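Local coordinates for regulator of G-protein signaling 1 (PDB 2BV1) that speeds up GTP hydrolysis by G protein alpha subunits, driving them into their inactive GDP-bound form and so damping signalling from chemoattractant and other G protein-coupled receptors, at residues M20-S25 and N32-N37; E27-N32 and N37-F42; E59-T64 and T109-A114. All blocks are in the same frame, centred on the assembly; numbering follows the deposited sequence.

Contact 1. Residues M20-S25 and N32-N37; sequences MQWSQS and NQTGQN
Trp22 lays the six-membered part of its indole against the first turn of helix 33-45, next to the N-cap, Asn32, at a junction in the all-helical RGS domain. The tight part is at Gly35: its CA sits over the ring face 3.5 Å from the centroid of the six-membered ring, a CH-pi contact 15° off the ring normal. With no side chain at this position, the ring can come right down on the backbone, and Trp22 CZ2 is 3.4 Å from Gly35 N.

Asn32 borders the same ring. Its CG is anti to its own backbone N (chi1 -179°), which turns the amide back over the start of the helix, where OD1 accepts a capping bond of 2.7 Å from Gly35 N, in the carbonyl plane and on a lone pair. The amide plane stands 53° from the indole, and OD1 approaches Trp22 CZ2 obliquely at 3.3 Å, so the capping oxygen also packs against the indole.

The loose side is toward Thr34, which is partly exposed and touches Trp22 CH2 lightly, with its CG2 and its backbone C both at 4.1 Å. The indole also touches Tyr136 and Leu139, so it bridges helix 33-45 and the C-terminal helix 134-142. Its polar end is held one turn back along the chain, in helix 16-21, where Glu18 OE2 accepts a hydrogen bond from Trp22 NE1.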
ATOM      1  N   MET A  20      -9.244  13.531  10.920  1.00 38.09           N
ATOM      2  CA  MET A  20      -8.803  13.117  12.287  1.00 38.75           C
ATOM      3  C   MET A  20      -8.773  11.584  12.465  1.00 37.17           C
ATOM      4  O   MET A  20      -7.841  11.042  13.037  1.00 36.88           O
ATOM      5  CB  MET A  20      -9.707  13.708  13.403  1.00 38.71           C
ATOM      6  CG  MET A  20      -9.741  15.204  13.573  1.00 42.60           C
ATOM      7  SD  MET A  20     -10.953  15.933  14.796  1.00 45.82           S
ATOM      8  CE  MET A  20     -11.097  14.556  15.956  1.00 43.28           C
ATOM      9  N   GLN A  21      -9.818  10.892  12.019  1.00 37.12           N
ATOM     10  CA  GLN A  21      -9.905   9.439  12.077  1.00 37.73           C
ATOM     11  C   GLN A  21      -8.753   8.645  11.432  1.00 37.55           C
ATOM     12  O   GLN A  21      -8.430   7.529  11.870  1.00 36.21           O
ATOM     13  CB  GLN A  21     -11.248   8.965  11.514  1.00 38.79           C
ATOM     14  CG  GLN A  21     -12.438   9.168  12.466  1.00 41.49           C
ATOM     15  CD  GLN A  21     -12.420   8.225  13.675  1.00 47.85           C
ATOM     16  OE1 GLN A  21     -12.573   6.991  13.545  1.00 51.25           O
ATOM     17  NE2 GLN A  21     -12.254   8.807  14.865  1.00 51.37           N
ATOM     18  N   TRP A  22      -8.147   9.225  10.407  1.00 36.71           N
ATOM     19  CA  TRP A  22      -6.992   8.640   9.731  1.00 36.97           C
ATOM     20  C   TRP A  22      -5.790   8.477  10.680  1.00 37.69           C
ATOM     21  O   TRP A  22      -4.921   7.645  10.414  1.00 35.16           O
ATOM     22  CB  TRP A  22      -6.523   9.504   8.566  1.00 36.79           C
ATOM     23  CG  TRP A  22      -7.567   9.763   7.477  1.00 36.65           C
ATOM     24  CD1 TRP A  22      -8.747   9.143   7.315  1.00 36.61           C
ATOM     25  CD2 TRP A  22      -7.450  10.695   6.400  1.00 35.12           C
ATOM     26  NE1 TRP A  22      -9.397   9.620   6.206  1.00 36.06           N
ATOM     27  CE2 TRP A  22      -8.634  10.588   5.630  1.00 35.67           C
ATOM     28  CE3 TRP A  22      -6.457  11.596   6.005  1.00 37.51           C
ATOM     29  CZ2 TRP A  22      -8.883  11.380   4.508  1.00 38.43           C
ATOM     30  CZ3 TRP A  22      -6.691  12.375   4.835  1.00 39.00           C
ATOM     31  CH2 TRP A  22      -7.905  12.278   4.136  1.00 36.94           C
ATOM     32  N   SER A  23      -5.727   9.332  11.718  1.00 37.56           N
ATOM     33  CA  SER A  23      -4.724   9.179  12.782  1.00 38.28           C
ATOM     34  C   SER A  23      -5.030   8.045  13.747  1.00 38.29           C
ATOM     35  O   SER A  23      -4.184   7.684  14.552  1.00 39.47           O
ATOM     36  CB  SER A  23      -4.542  10.500  13.540  1.00 37.57           C
ATOM     37  OG  SER A  23      -5.602  10.638  14.432  1.00 40.37           O
ATOM     38  N   GLN A  24      -6.206   7.430  13.669  1.00 39.05           N
ATOM     39  CA  GLN A  24      -6.515   6.312  14.539  1.00 39.74           C
ATOM     40  C   GLN A  24      -5.727   5.016  14.188  1.00 39.77           C
ATOM     41  O   GLN A  24      -5.249   4.323  15.079  1.00 38.88           O
ATOM     42  CB  GLN A  24      -8.026   6.071  14.608  1.00 40.02           C
ATOM     43  CG  GLN A  24      -8.790   7.270  15.308  1.00 43.64           C
ATOM     44  CD  GLN A  24      -8.790   7.233  16.867  1.00 47.33           C
ATOM     45  OE1 GLN A  24      -7.816   7.628  17.545  1.00 49.31           O
ATOM     46  NE2 GLN A  24      -9.917   6.811  17.431  1.00 48.66           N
ATOM     47  N   SER A  25      -5.610   4.708  12.905  1.00 38.79           N
ATOM     48  CA  SER A  25      -4.887   3.540  12.447  1.00 38.45           C
ATOM     49  C   SER A  25      -4.656   3.664  10.969  1.00 39.15           C
ATOM     50  O   SER A  25      -5.416   4.357  10.276  1.00 37.09           O
ATOM     51  CB  SER A  25      -5.636   2.236  12.752  1.00 38.70           C
ATOM     52  OG  SER A  25      -6.777   2.082  11.941  1.00 37.43           O
ATOM     53  N   ASN A  32     -10.372   4.970   3.403  1.00 45.13           N
ATOM     54  CA  ASN A  32     -10.858   6.195   2.786  1.00 44.04           C
ATOM     55  C   ASN A  32     -10.061   6.476   1.488  1.00 42.58           C
ATOM     56  O   ASN A  32      -8.839   6.592   1.492  1.00 40.55           O
ATOM     57  CB  ASN A  32     -10.719   7.348   3.791  1.00 43.83           C
ATOM     58  CG  ASN A  32     -11.232   8.657   3.243  1.00 44.42           C
ATOM     59  OD1 ASN A  32     -10.555   9.330   2.462  1.00 42.63           O
ATOM     60  ND2 ASN A  32     -12.428   9.040   3.656  1.00 47.43           N
ATOM     61  N   GLN A  33     -10.777   6.584   0.371  1.00 41.02           N
ATOM     62  CA  GLN A  33     -10.120   6.753  -0.928  1.00 39.98           C
ATOM     63  C   GLN A  33      -9.280   8.035  -0.941  1.00 38.66           C
ATOM     64  O   GLN A  33      -8.133   8.066  -1.428  1.00 38.32           O
ATOM     65  CB  GLN A  33     -11.165   6.765  -2.054  0.50 39.90           C
ATOM     66  CG  GLN A  33     -10.779   5.973  -3.291  0.50 39.32           C
ATOM     67  CD  GLN A  33     -11.717   6.249  -4.461  0.50 38.24           C
ATOM     68  OE1 GLN A  33     -12.672   7.012  -4.338  0.50 35.45           O
ATOM     69  NE2 GLN A  33     -11.441   5.634  -5.595  0.50 34.21           N
ATOM     70  N   THR A  34      -9.824   9.102  -0.373  1.00 37.48           N
ATOM     71  CA  THR A  34      -9.064  10.343  -0.311  1.00 37.41           C
ATOM     72  C   THR A  34      -7.859  10.261   0.618  1.00 37.06           C
ATOM     73  O   THR A  34      -6.785  10.776   0.300  1.00 35.96           O
ATOM     74  CB  THR A  34      -9.988  11.563  -0.017  1.00 38.09           C
ATOM     75  OG1 THR A  34     -10.748  11.798  -1.197  1.00 36.13           O
ATOM     76  CG2 THR A  34      -9.155  12.799   0.305  1.00 37.39           C
ATOM     77  N   GLY A  35      -8.012   9.556   1.734  1.00 37.91           N
ATOM     78  CA  GLY A  35      -6.858   9.275   2.627  1.00 38.46           C
ATOM     79  C   GLY A  35      -5.776   8.523   1.911  1.00 37.48           C
ATOM     80  O   GLY A  35      -4.608   8.885   1.976  1.00 38.73           O
ATOM     81  N   GLN A  36      -6.173   7.515   1.143  1.00 37.62           N
ATOM     82  CA  GLN A  36      -5.200   6.804   0.312  1.00 37.51           C
ATOM     83  C   GLN A  36      -4.457   7.729  -0.632  1.00 36.40           C
ATOM     84  O   GLN A  36      -3.245   7.650  -0.738  1.00 37.16           O
ATOM     85  CB  GLN A  36      -5.876   5.740  -0.555  1.00 38.11           C
ATOM     86  CG  GLN A  36      -5.986   4.383  -0.028  1.00 39.06           C
ATOM     87  CD  GLN A  36      -6.872   3.557  -0.925  1.00 39.26           C
ATOM     88  OE1 GLN A  36      -6.823   3.709  -2.118  1.00 39.33           O
ATOM     89  NE2 GLN A  36      -7.712   2.725  -0.345  1.00 42.99           N
ATOM     90  N   ASN A  37      -5.210   8.590  -1.326  1.00 35.65           N
ATOM     91  CA  ASN A  37      -4.670   9.520  -2.269  1.00 35.67           C
ATOM     92  C   ASN A  37      -3.700  10.520  -1.608  1.00 35.89           C
ATOM     93  O   ASN A  37      -2.686  10.870  -2.193  1.00 36.34           O
ATOM     94  CB  ASN A  37      -5.823  10.321  -3.013  1.00 34.25           C
ATOM     95  CG  ASN A  37      -6.688   9.459  -3.973  1.00 37.51           C
ATOM     96  OD1 ASN A  37      -7.855   9.821  -4.311  1.00 34.66           O
ATOM     97  ND2 ASN A  37      -6.117   8.378  -4.460  1.00 32.65           N
TER

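Contact 2. Residues E27-N32 and N37-F42; sequences EKLLAN and NVFGSF
Leu29 CD2 rests on one face of the Phe39 ring, 3.6 Å from Phe39 CG and offset from the ring centre toward the rim where CB is attached. Measured to the ring centroid the distance is 4.0 Å, at 25° off the normal, a CH-pi contact between two side chains that cross at about a right angle. Both residues have CG anti to the backbone N (chi1 174° for Leu29, -176° for Phe39), which points them toward each other between the two helices. Leu30 adds a lighter touch from an oblique direction, its CD2 lying 4.1 Å from Phe39 CD2.

This is a helix-helix contact in the core of the RGS domain, joining helix 26-31 to helix 33-45 across the short link at Asn32. The next shell comes from other helices: Phe130 of helix 112-131 meets Phe39 edge-to-face and also touches Leu29, while Ile52 of helix 50-62 reaches both Leu30 and Phe39.

Polar bonds lie behind these side chains. Leu30 O accepts from Gln36 NE2, tying the end of one helix to the start of the next. On the outer side of helix 33-45, Asn37 O takes Ser41 N and Ser41 OG from opposite faces of its plane, the hydroxyl at 2.7 Å.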
ATOM      1  N   GLU A  27      -5.154   1.427   8.970  1.00 39.81           N
ATOM      2  CA  GLU A  27      -6.320   0.792   8.396  1.00 42.66           C
ATOM      3  C   GLU A  27      -7.471   1.794   8.131  1.00 42.32           C
ATOM      4  O   GLU A  27      -8.093   1.683   7.103  1.00 41.26           O
ATOM      5  CB  GLU A  27      -6.779  -0.403   9.223  1.00 42.28           C
ATOM      6  CG  GLU A  27      -8.038  -1.063   8.705  1.00 45.61           C
ATOM      7  CD  GLU A  27      -8.498  -2.212   9.588  1.00 46.55           C
ATOM      8  OE1 GLU A  27      -7.920  -2.409  10.680  1.00 51.25           O
ATOM      9  OE2 GLU A  27      -9.429  -2.929   9.185  1.00 51.11           O
ATOM     10  N   LYS A  28      -7.743   2.751   9.028  1.00 42.85           N
ATOM     11  CA  LYS A  28      -8.766   3.777   8.766  1.00 42.54           C
ATOM     12  C   LYS A  28      -8.310   4.728   7.667  1.00 42.62           C
ATOM     13  O   LYS A  28      -9.093   5.101   6.796  1.00 42.37           O
ATOM     14  CB  LYS A  28      -9.139   4.580  10.016  1.00 43.50           C
ATOM     15  CG  LYS A  28      -9.608   3.738  11.168  1.00 45.47           C
ATOM     16  CD  LYS A  28     -10.572   4.510  12.060  1.00 50.01           C
ATOM     17  CE  LYS A  28     -10.939   3.722  13.302  1.00 49.78           C
ATOM     18  NZ  LYS A  28     -12.194   4.258  13.863  1.00 52.39           N
ATOM     19  N   LEU A  29      -7.041   5.103   7.661  1.00 41.63           N
ATOM     20  CA  LEU A  29      -6.553   5.949   6.582  1.00 42.27           C
ATOM     21  C   LEU A  29      -6.748   5.258   5.193  1.00 42.48           C
ATOM     22  O   LEU A  29      -7.239   5.881   4.219  1.00 42.56           O
ATOM     23  CB  LEU A  29      -5.070   6.297   6.812  1.00 41.12           C
ATOM     24  CG  LEU A  29      -4.308   7.059   5.724  1.00 42.17           C
ATOM     25  CD1 LEU A  29      -4.845   8.483   5.480  1.00 41.77           C
ATOM     26  CD2 LEU A  29      -2.837   7.081   6.103  1.00 43.26           C
ATOM     27  N   LEU A  30      -6.356   3.985   5.105  1.00 41.60           N
ATOM     28  CA  LEU A  30      -6.471   3.264   3.834  1.00 43.22           C
ATOM     29  C   LEU A  30      -7.897   2.884   3.421  1.00 43.41           C
ATOM     30  O   LEU A  30      -8.096   2.539   2.275  1.00 43.86           O
ATOM     31  CB  LEU A  30      -5.572   2.020   3.812  1.00 42.02           C
ATOM     32  CG  LEU A  30      -4.104   2.288   4.041  1.00 43.17           C
ATOM     33  CD1 LEU A  30      -3.403   0.958   4.141  1.00 43.63           C
ATOM     34  CD2 LEU A  30      -3.448   3.158   3.017  1.00 45.31           C
ATOM     35  N   ALA A  31      -8.866   2.901   4.349  1.00 43.70           N
ATOM     36  CA  ALA A  31     -10.243   2.604   4.023  1.00 44.39           C
ATOM     37  C   ALA A  31     -10.987   3.791   3.369  1.00 44.86           C
ATOM     38  O   ALA A  31     -12.084   3.629   2.893  1.00 45.39           O
ATOM     39  CB  ALA A  31     -10.988   2.166   5.247  1.00 44.76           C
ATOM     40  N   ASN A  32     -10.372   4.970   3.403  1.00 45.13           N
ATOM     41  CA  ASN A  32     -10.858   6.195   2.786  1.00 44.04           C
ATOM     42  C   ASN A  32     -10.061   6.476   1.488  1.00 42.58           C
ATOM     43  O   ASN A  32      -8.839   6.592   1.492  1.00 40.55           O
ATOM     44  CB  ASN A  32     -10.719   7.348   3.791  1.00 43.83           C
ATOM     45  CG  ASN A  32     -11.232   8.657   3.243  1.00 44.42           C
ATOM     46  OD1 ASN A  32     -10.555   9.330   2.462  1.00 42.63           O
ATOM     47  ND2 ASN A  32     -12.428   9.040   3.656  1.00 47.43           N
ATOM     48  N   ASN A  37      -5.210   8.590  -1.326  1.00 35.65           N
ATOM     49  CA  ASN A  37      -4.670   9.520  -2.269  1.00 35.67           C
ATOM     50  C   ASN A  37      -3.700  10.520  -1.608  1.00 35.89           C
ATOM     51  O   ASN A  37      -2.686  10.870  -2.193  1.00 36.34           O
ATOM     52  CB  ASN A  37      -5.823  10.321  -3.013  1.00 34.25           C
ATOM     53  CG  ASN A  37      -6.688   9.459  -3.973  1.00 37.51           C
ATOM     54  OD1 ASN A  37      -7.855   9.821  -4.311  1.00 34.66           O
ATOM     55  ND2 ASN A  37      -6.117   8.378  -4.460  1.00 32.65           N
ATOM     56  N   VAL A  38      -4.066  11.055  -0.450  1.00 35.55           N
ATOM     57  CA  VAL A  38      -3.209  12.042   0.242  1.00 35.36           C
ATOM     58  C   VAL A  38      -1.941  11.347   0.841  1.00 34.42           C
ATOM     59  O   VAL A  38      -0.826  11.811   0.708  1.00 34.65           O
ATOM     60  CB  VAL A  38      -4.036  12.808   1.328  1.00 35.30           C
ATOM     61  CG1 VAL A  38      -3.158  13.812   2.094  1.00 37.56           C
ATOM     62  CG2 VAL A  38      -5.199  13.627   0.704  1.00 34.70           C
ATOM     63  N   PHE A  39      -2.134  10.196   1.447  1.00 35.84           N
ATOM     64  CA  PHE A  39      -0.987   9.400   1.942  1.00 36.59           C
ATOM     65  C   PHE A  39      -0.050   8.995   0.793  1.00 36.53           C
ATOM     66  O   PHE A  39       1.168   9.202   0.853  1.00 36.18           O
ATOM     67  CB  PHE A  39      -1.523   8.210   2.705  1.00 35.95           C
ATOM     68  CG  PHE A  39      -0.466   7.357   3.344  1.00 38.19           C
ATOM     69  CD1 PHE A  39       0.563   7.910   4.094  1.00 37.81           C
ATOM     70  CD2 PHE A  39      -0.497   5.988   3.198  1.00 39.10           C
ATOM     71  CE1 PHE A  39       1.506   7.076   4.738  1.00 39.21           C
ATOM     72  CE2 PHE A  39       0.505   5.177   3.806  1.00 38.51           C
ATOM     73  CZ  PHE A  39       1.470   5.736   4.562  1.00 35.31           C
ATOM     74  N   GLY A  40      -0.652   8.471  -0.272  1.00 38.12           N
ATOM     75  CA  GLY A  40       0.040   8.246  -1.514  1.00 37.34           C
ATOM     76  C   GLY A  40       0.903   9.388  -1.984  1.00 38.55           C
ATOM     77  O   GLY A  40       2.048   9.168  -2.405  1.00 36.61           O
ATOM     78  N   SER A  41       0.336  10.615  -1.981  1.00 38.98           N
ATOM     79  CA  SER A  41       1.065  11.775  -2.429  1.00 39.09           C
ATOM     80  C   SER A  41       2.287  12.037  -1.536  1.00 37.86           C
ATOM     81  O   SER A  41       3.356  12.362  -2.014  1.00 36.90           O
ATOM     82  CB  SER A  41       0.154  13.017  -2.439  1.00 40.27           C
ATOM     83  OG  SER A  41      -1.012  12.775  -3.240  1.00 45.96           O
ATOM     84  N   PHE A  42       2.105  11.910  -0.233  1.00 37.60           N
ATOM     85  CA  PHE A  42       3.232  12.048   0.745  1.00 38.20           C
ATOM     86  C   PHE A  42       4.337  10.990   0.539  1.00 37.23           C
ATOM     87  O   PHE A  42       5.503  11.309   0.528  1.00 37.95           O
ATOM     88  CB  PHE A  42       2.688  12.012   2.209  1.00 37.33           C
ATOM     89  CG  PHE A  42       3.761  11.832   3.254  1.00 38.03           C
ATOM     90  CD1 PHE A  42       4.448  12.922   3.755  1.00 40.03           C
ATOM     91  CD2 PHE A  42       4.057  10.564   3.769  1.00 40.22           C
ATOM     92  CE1 PHE A  42       5.425  12.766   4.732  1.00 40.51           C
ATOM     93  CE2 PHE A  42       5.028  10.405   4.736  1.00 39.44           C
ATOM     94  CZ  PHE A  42       5.699  11.501   5.225  1.00 38.25           C
TER

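Contact 3. Residues E59-T64 and T109-A114; sequences EDYKKT and TCFDEA
With CG anti to the backbone N (chi1 170°), Tyr61 swings its ring out from the last turn of helix 50-62, while Phe111 keeps CG beside its own N (chi1 -64°) and brings the edge of its ring up to meet it. The two form a T-shaped pair, with planes at 84° and centroids 5.0 Å apart. Phe111 CE2 stands over the centre of the Tyr61 face, and Phe111 CD2 comes to 3.8 Å from Tyr61 CD2. Cys110 packs against both rings: its CB lies 3.6 Å from Tyr61 OH, and its SG covers one face of Phe111, 3.9 Å above the plane. Tyr61 is buried, and its OH is hydrogen-bonded to Thr107 O.

Residues 109-112 make a type I turn just ahead of helix 112-131, closed by Asp112 N to Thr109 O, which places Cys110 and Phe111 at its two central positions. Beside this apolar core is a charged margin. Lys62 bends at chi3, and its NZ makes a 2.8 Å salt bridge to Glu59 OE1 on its own helix and a hydrogen bond to Gln115 OE1. Asp112 OD1 stays 4.3 Å from Lys62 NZ, too far for a salt bridge, though its charge probably still adds to the attraction.

Within the RGS domain the aromatic pair joins the end of helix 50-62 to the turn leading into helix 112-131. Helix 69-81 covers Tyr61 through Leu69 and Ile76, and helix 93-103 places Ile103 against Cys110 and Phe111.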
ATOM      1  N   GLU A  59      -4.608  -5.840  -3.153  1.00 38.16           N
ATOM      2  CA  GLU A  59      -6.054  -5.769  -2.892  1.00 39.46           C
ATOM      3  C   GLU A  59      -6.797  -6.068  -4.189  1.00 40.00           C
ATOM      4  O   GLU A  59      -7.716  -6.865  -4.221  1.00 40.46           O
ATOM      5  CB  GLU A  59      -6.456  -4.391  -2.342  1.00 39.36           C
ATOM      6  CG  GLU A  59      -5.925  -4.118  -0.903  1.00 41.92           C
ATOM      7  CD  GLU A  59      -6.443  -5.138   0.069  1.00 46.65           C
ATOM      8  OE1 GLU A  59      -5.671  -6.036   0.476  1.00 47.80           O
ATOM      9  OE2 GLU A  59      -7.660  -5.091   0.365  1.00 51.89           O
ATOM     10  N   ASP A  60      -6.302  -5.484  -5.263  1.00 40.17           N
ATOM     11  CA  ASP A  60      -6.886  -5.666  -6.576  1.00 41.03           C
ATOM     12  C   ASP A  60      -6.630  -7.089  -7.129  1.00 40.32           C
ATOM     13  O   ASP A  60      -7.507  -7.683  -7.793  1.00 38.74           O
ATOM     14  CB  ASP A  60      -6.491  -4.451  -7.449  1.00 42.09           C
ATOM     15  CG  ASP A  60      -5.935  -4.811  -8.762  1.00 47.41           C
ATOM     16  OD1 ASP A  60      -6.708  -5.328  -9.602  1.00 48.93           O
ATOM     17  OD2 ASP A  60      -4.714  -4.521  -8.965  1.00 56.38           O
ATOM     18  N   TYR A  61      -5.494  -7.687  -6.765  1.00 39.57           N
ATOM     19  CA  TYR A  61      -5.215  -9.082  -7.141  1.00 39.47           C
ATOM     20  C   TYR A  61      -6.228 -10.058  -6.521  1.00 40.86           C
ATOM     21  O   TYR A  61      -6.671 -11.029  -7.164  1.00 39.95           O
ATOM     22  CB  TYR A  61      -3.776  -9.464  -6.794  1.00 38.16           C
ATOM     23  CG  TYR A  61      -3.460 -10.916  -6.911  1.00 37.63           C
ATOM     24  CD1 TYR A  61      -3.039 -11.460  -8.138  1.00 35.71           C
ATOM     25  CD2 TYR A  61      -3.512 -11.768  -5.781  1.00 36.12           C
ATOM     26  CE1 TYR A  61      -2.727 -12.813  -8.255  1.00 36.44           C
ATOM     27  CE2 TYR A  61      -3.207 -13.146  -5.899  1.00 36.95           C
ATOM     28  CZ  TYR A  61      -2.809 -13.651  -7.140  1.00 36.99           C
ATOM     29  OH  TYR A  61      -2.510 -14.991  -7.292  1.00 37.44           O
ATOM     30  N   LYS A  62      -6.612  -9.766  -5.283  1.00 42.54           N
ATOM     31  CA  LYS A  62      -7.478 -10.636  -4.479  1.00 43.91           C
ATOM     32  C   LYS A  62      -8.904 -10.691  -4.959  1.00 43.63           C
ATOM     33  O   LYS A  62      -9.610 -11.646  -4.656  1.00 45.05           O
ATOM     34  CB  LYS A  62      -7.460 -10.187  -3.010  1.00 43.60           C
ATOM     35  CG  LYS A  62      -6.322 -10.798  -2.229  1.00 46.38           C
ATOM     36  CD  LYS A  62      -6.343 -10.358  -0.737  1.00 46.36           C
ATOM     37  CE  LYS A  62      -5.721  -9.018  -0.517  1.00 48.95           C
ATOM     38  NZ  LYS A  62      -5.455  -8.738   0.954  1.00 48.87           N
ATOM     39  N   LYS A  63      -9.342  -9.665  -5.683  1.00 43.99           N
ATOM     40  CA  LYS A  63     -10.665  -9.661  -6.282  1.00 43.50           C
ATOM     41  C   LYS A  63     -10.581  -9.994  -7.794  1.00 43.29           C
ATOM     42  O   LYS A  63     -11.502  -9.698  -8.533  1.00 43.35           O
ATOM     43  CB  LYS A  63     -11.344  -8.295  -6.106  1.00 44.05           C
ATOM     44  CG  LYS A  63     -11.280  -7.613  -4.696  1.00 45.02           C
ATOM     45  CD  LYS A  63     -11.310  -6.071  -4.882  1.00 45.19           C
ATOM     46  CE  LYS A  63     -11.558  -5.274  -3.599  1.00 47.61           C
ATOM     47  NZ  LYS A  63     -10.562  -4.139  -3.388  1.00 49.12           N
ATOM     48  N   THR A  64      -9.475 -10.582  -8.258  1.00 42.56           N
ATOM     49  CA  THR A  64      -9.295 -10.860  -9.694  1.00 41.53           C
ATOM     50  C   THR A  64      -9.788 -12.271  -9.979  1.00 41.10           C
ATOM     51  O   THR A  64      -9.616 -13.191  -9.148  1.00 40.75           O
ATOM     52  CB  THR A  64      -7.789 -10.696 -10.141  1.00 41.26           C
ATOM     53  OG1 THR A  64      -7.410  -9.316 -10.111  1.00 40.06           O
ATOM     54  CG2 THR A  64      -7.528 -11.247 -11.572  1.00 41.47           C
ATOM     55  N   THR A 109      -4.138 -16.041  -2.321  1.00 41.46           N
ATOM     56  CA  THR A 109      -3.375 -15.673  -1.126  1.00 41.82           C
ATOM     57  C   THR A 109      -1.879 -15.525  -1.403  1.00 41.75           C
ATOM     58  O   THR A 109      -1.075 -15.382  -0.471  1.00 43.01           O
ATOM     59  CB  THR A 109      -3.517 -16.738  -0.039  1.00 41.71           C
ATOM     60  OG1 THR A 109      -2.962 -17.971  -0.513  1.00 42.02           O
ATOM     61  CG2 THR A 109      -4.967 -16.914   0.361  1.00 41.90           C
ATOM     62  N   CYS A 110      -1.516 -15.569  -2.673  1.00 40.97           N
ATOM     63  CA  CYS A 110      -0.126 -15.530  -3.092  1.00 40.34           C
ATOM     64  C   CYS A 110       0.726 -14.417  -2.398  1.00 39.31           C
ATOM     65  O   CYS A 110       1.860 -14.676  -1.964  1.00 38.23           O
ATOM     66  CB  CYS A 110      -0.086 -15.378  -4.637  1.00 40.33           C
ATOM     67  SG  CYS A 110       1.531 -15.114  -5.402  1.00 43.47           S
ATOM     68  N   PHE A 111       0.191 -13.194  -2.355  1.00 38.37           N
ATOM     69  CA  PHE A 111       0.933 -12.020  -1.910  1.00 38.51           C
ATOM     70  C   PHE A 111       0.674 -11.613  -0.451  1.00 38.40           C
ATOM     71  O   PHE A 111       1.193 -10.562  -0.018  1.00 37.44           O
ATOM     72  CB  PHE A 111       0.635 -10.802  -2.830  1.00 37.81           C
ATOM     73  CG  PHE A 111       1.092 -10.995  -4.223  1.00 36.94           C
ATOM     74  CD1 PHE A 111       2.455 -10.963  -4.520  1.00 36.82           C
ATOM     75  CD2 PHE A 111       0.178 -11.230  -5.249  1.00 37.11           C
ATOM     76  CE1 PHE A 111       2.911 -11.173  -5.814  1.00 37.57           C
ATOM     77  CE2 PHE A 111       0.611 -11.460  -6.540  1.00 35.24           C
ATOM     78  CZ  PHE A 111       1.963 -11.417  -6.841  1.00 36.55           C
ATOM     79  N   ASP A 112      -0.110 -12.422   0.274  1.00 38.94           N
ATOM     80  CA  ASP A 112      -0.485 -12.148   1.679  1.00 40.24           C
ATOM     81  C   ASP A 112       0.723 -11.924   2.601  1.00 39.66           C
ATOM     82  O   ASP A 112       0.704 -11.040   3.446  1.00 40.07           O
ATOM     83  CB  ASP A 112      -1.302 -13.300   2.238  1.00 41.38           C
ATOM     84  CG  ASP A 112      -2.752 -13.300   1.737  1.00 44.24           C
ATOM     85  OD1 ASP A 112      -3.138 -12.417   0.941  1.00 45.97           O
ATOM     86  OD2 ASP A 112      -3.495 -14.188   2.181  1.00 47.52           O
ATOM     87  N   GLU A 113       1.773 -12.709   2.429  1.00 40.36           N
ATOM     88  CA  GLU A 113       2.954 -12.584   3.286  1.00 41.79           C
ATOM     89  C   GLU A 113       3.693 -11.279   2.991  1.00 39.03           C
ATOM     90  O   GLU A 113       4.020 -10.498   3.893  1.00 37.36           O
ATOM     91  CB  GLU A 113       3.893 -13.787   3.126  1.00 41.87           C
ATOM     92  CG  GLU A 113       3.605 -14.973   4.034  1.00 45.93           C
ATOM     93  CD  GLU A 113       4.649 -16.083   3.894  1.00 47.29           C
ATOM     94  OE1 GLU A 113       5.843 -15.771   3.585  1.00 55.73           O
ATOM     95  OE2 GLU A 113       4.277 -17.272   4.094  1.00 53.88           O
ATOM     96  N   ALA A 114       3.949 -11.034   1.712  1.00 38.72           N
ATOM     97  CA  ALA A 114       4.629  -9.822   1.287  1.00 37.29           C
ATOM     98  C   ALA A 114       3.803  -8.589   1.612  1.00 37.59           C
ATOM     99  O   ALA A 114       4.340  -7.550   2.030  1.00 38.39           O
ATOM    100  CB  ALA A 114       4.984  -9.877  -0.190  1.00 37.37           C
TER

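How the contacts relate
Contacts 1 and 2 form one continuous packed region, their centres 5 Å apart: both use helix 33-45, share Asn32 and Asn37, and meet where Leu29 CD1 packs on the Trp22 ring. Contact 3 lies across the chain's centre from contact 2, about 19 Å away between centres, and helix 50-62, which carries one of its segments, follows helix 33-45. Contact 2 is wholly buried and apolar; contact 1, farther out and partly buried, mixes an aromatic face with a helix cap. Contact 3 pairs a buried aromatic core with a charged, solvent-side margin. None has a hydrogen bond between its two segments.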